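Long-range contact in RNase III inhibitor (Mycobacterium tuberculosis, PDB 5M3I), which is a macro-domain protein of the Appr-1-p processing family, named an RNase III inhibitor, whose function is not established: residues A22-L27 with S120-P125. Numbering follows the deposited sequence.
Sequences ADTEAL and SVAVPP
Ala-26 and Val-121 face each other as neighbours on two parallel strands, and Leu-27 pairs in the same way with Ala-122. Two regular backbone bonds join the strands: Ala-26 N donates to Ser-120 O at 3.0 Å, and Ala-122 N to Ala-26 O at 3.1 Å. The CA-H of Val-121 also points at Ala-26 O. Before the strand begins, the chain bends through an inverse gamma turn centred on Asp-23, and next to this turn a side-chain hydroxyl adds to the backbone pairing. With OG set between its own backbone N and carbonyl carbon (chi1 74°), Ser-120 accepts the N-H of Glu-25 at OG, 2.8 Å from Glu-25 N and 158° at the hydrogen; a second, weak bond runs from the same N to Ser-120 O. The same OG lies 3.2 Å from Thr-24 CA. Strands 26-31 and 120-123 are adjacent inner strands of the mixed sheet at the centre of the macro-domain fold, flanked by 83-88 and 153-156. Thr-24 OG1 donates to Ala-26 O at 2.8 Å from above the carbonyl plane, on the face opposite to that approached by Ala-122 N, so the carbonyl oxygen of buried Ala-26 is held by two donors, one from its own segment and one from the neighbouring strand. On the Leu-27 face of the sheet, Ala-122 CB lies 3.6 Å from Ala-22 CB and also meets the Leu-27 CD2 branch, while Phe-45 of helix 40-48 packs on Leu-27. On the other face Val-121 CG2, anti to its own N and beside the carbonyl carbon, is the branch that reaches Ala-26 CB (4.0 Å), and Phe-146 of helix 135-147 packs on the same valine.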
ATOM      1  N   ALA A  22       4.314 -12.292  -0.019  1.00 61.53           N
ATOM      2  CA  ALA A  22       3.281 -12.537   0.971  1.00 61.32           C
ATOM      3  C   ALA A  22       2.173 -13.375   0.351  1.00 62.65           C
ATOM      4  O   ALA A  22       1.824 -13.209  -0.823  1.00 56.76           O
ATOM      5  CB  ALA A  22       2.732 -11.239   1.507  1.00 58.89           C
ATOM      6  N   ASP A  23       1.630 -14.273   1.155  1.00 65.30           N
ATOM      7  CA  ASP A  23       0.553 -15.145   0.718  1.00 73.35           C
ATOM      8  C   ASP A  23      -0.780 -14.501   1.108  1.00 69.59           C
ATOM      9  O   ASP A  23      -1.509 -15.014   1.964  1.00 71.21           O
ATOM     10  CB  ASP A  23       0.719 -16.534   1.371  1.00 80.71           C
ATOM     11  CG  ASP A  23      -0.322 -17.540   0.895  1.00 89.38           C
ATOM     12  OD1 ASP A  23      -0.712 -17.505  -0.303  1.00 97.74           O
ATOM     13  OD2 ASP A  23      -0.758 -18.360   1.731  1.00 95.26           O
ATOM     14  N   THR A  24      -1.058 -13.353   0.500  1.00 63.25           N
ATOM     15  CA  THR A  24      -2.263 -12.601   0.804  1.00 59.09           C
ATOM     16  C   THR A  24      -3.014 -12.282  -0.475  1.00 57.38           C
ATOM     17  O   THR A  24      -2.503 -12.371  -1.592  1.00 57.55           O
ATOM     18  CB  THR A  24      -1.967 -11.288   1.585  1.00 56.36           C
ATOM     19  OG1 THR A  24      -1.062 -10.471   0.842  1.00 56.88           O
ATOM     20  CG2 THR A  24      -1.373 -11.590   2.945  1.00 55.53           C
ATOM     21  N   GLU A  25      -4.253 -11.916  -0.293  1.00 56.33           N
ATOM     22  CA  GLU A  25      -5.137 -11.597  -1.404  1.00 58.45           C
ATOM     23  C   GLU A  25      -4.807 -10.229  -2.014  1.00 55.94           C
ATOM     24  O   GLU A  25      -4.965 -10.038  -3.216  1.00 56.37           O
ATOM     25  CB  GLU A  25      -6.553 -11.632  -0.855  1.00 64.51           C
ATOM     26  CG  GLU A  25      -7.628 -11.622  -1.893  1.00 75.83           C
ATOM     27  CD  GLU A  25      -9.013 -11.891  -1.296  1.00 80.32           C
ATOM     28  OE1 GLU A  25      -9.993 -11.295  -1.805  1.00 80.43           O
ATOM     29  OE2 GLU A  25      -9.101 -12.691  -0.342  1.00 81.67           O
ATOM     30  N   ALA A  26      -4.346  -9.283  -1.176  1.00 51.10           N
ATOM     31  CA  ALA A  26      -3.899  -7.967  -1.640  1.00 51.12           C
ATOM     32  C   ALA A  26      -2.503  -7.633  -1.123  1.00 48.88           C
ATOM     33  O   ALA A  26      -2.095  -8.084  -0.053  1.00 47.95           O
ATOM     34  CB  ALA A  26      -4.872  -6.886  -1.208  1.00 51.65           C
ATOM     35  N   LEU A  27      -1.779  -6.850  -1.912  1.00 48.13           N
ATOM     36  CA  LEU A  27      -0.523  -6.257  -1.465  1.00 46.67           C
ATOM     37  C   LEU A  27      -0.660  -4.767  -1.537  1.00 46.60           C
ATOM     38  O   LEU A  27      -1.195  -4.262  -2.519  1.00 48.01           O
ATOM     39  CB  LEU A  27       0.612  -6.685  -2.377  1.00 49.38           C
ATOM     40  CG  LEU A  27       0.812  -8.176  -2.604  1.00 50.94           C
ATOM     41  CD1 LEU A  27       1.938  -8.368  -3.606  1.00 55.33           C
ATOM     42  CD2 LEU A  27       1.153  -8.861  -1.304  1.00 53.13           C
ATOM     43  N   SER A 120      -7.452 -10.727   3.107  1.00 52.83           N
ATOM     44  CA  SER A 120      -6.126 -10.640   3.627  1.00 53.66           C
ATOM     45  C   SER A 120      -5.325  -9.602   2.842  1.00 51.36           C
ATOM     46  O   SER A 120      -5.464  -9.509   1.622  1.00 54.16           O
ATOM     47  CB  SER A 120      -5.440 -12.031   3.612  1.00 51.10           C
ATOM     48  OG  SER A 120      -5.065 -12.402   2.310  1.00 51.92           O
ATOM     49  N   VAL A 121      -4.459  -8.892   3.560  1.00 48.93           N
ATOM     50  CA  VAL A 121      -3.607  -7.877   2.961  1.00 48.45           C
ATOM     51  C   VAL A 121      -2.224  -7.804   3.648  1.00 45.08           C
ATOM     52  O   VAL A 121      -2.103  -8.052   4.847  1.00 45.19           O
ATOM     53  CB  VAL A 121      -4.349  -6.547   2.971  1.00 47.79           C
ATOM     54  CG1 VAL A 121      -4.627  -6.139   4.365  1.00 49.18           C
ATOM     55  CG2 VAL A 121      -3.547  -5.480   2.274  1.00 49.28           C
ATOM     56  N   ALA A 122      -1.200  -7.512   2.858  1.00 43.66           N
ATOM     57  CA  ALA A 122       0.172  -7.309   3.355  1.00 43.93           C
ATOM     58  C   ALA A 122       0.473  -5.856   3.188  1.00 45.05           C
ATOM     59  O   ALA A 122       0.275  -5.290   2.083  1.00 43.50           O
ATOM     60  CB  ALA A 122       1.179  -8.146   2.588  1.00 44.46           C
ATOM     61  N   VAL A 123       1.015  -5.257   4.242  1.00 43.36           N
ATOM     62  CA  VAL A 123       1.247  -3.817   4.289  1.00 45.66           C
ATOM     63  C   VAL A 123       2.723  -3.506   4.639  1.00 45.79           C
ATOM     64  O   VAL A 123       3.244  -4.077   5.589  1.00 48.66           O
ATOM     65  CB  VAL A 123       0.343  -3.195   5.355  1.00 48.39           C
ATOM     66  CG1 VAL A 123       0.435  -1.713   5.279  1.00 50.17           C
ATOM     67  CG2 VAL A 123      -1.113  -3.642   5.149  1.00 51.47           C
ATOM     68  N   PRO A 124       3.386  -2.630   3.874  1.00 44.59           N
ATOM     69  CA  PRO A 124       4.743  -2.205   4.163  1.00 47.15           C
ATOM     70  C   PRO A 124       4.754  -1.068   5.148  1.00 48.92           C
ATOM     71  O   PRO A 124       3.698  -0.559   5.496  1.00 49.93           O
ATOM     72  CB  PRO A 124       5.248  -1.707   2.813  1.00 46.00           C
ATOM     73  CG  PRO A 124       4.026  -1.175   2.173  1.00 45.94           C
ATOM     74  CD  PRO A 124       2.908  -2.065   2.603  1.00 44.23           C
ATOM     75  N   PRO A 125       5.934  -0.649   5.590  1.00 52.09           N
ATOM     76  CA  PRO A 125       5.988   0.423   6.575  1.00 53.06           C
ATOM     77  C   PRO A 125       5.805   1.795   5.905  1.00 52.01           C
ATOM     78  O   PRO A 125       6.769   2.486   5.585  1.00 56.24           O
ATOM     79  CB  PRO A 125       7.376   0.244   7.223  1.00 57.91           C
ATOM     80  CG  PRO A 125       8.173  -0.584   6.293  1.00 58.42           C
ATOM     81  CD  PRO A 125       7.252  -1.266   5.327  1.00 54.77           C
TER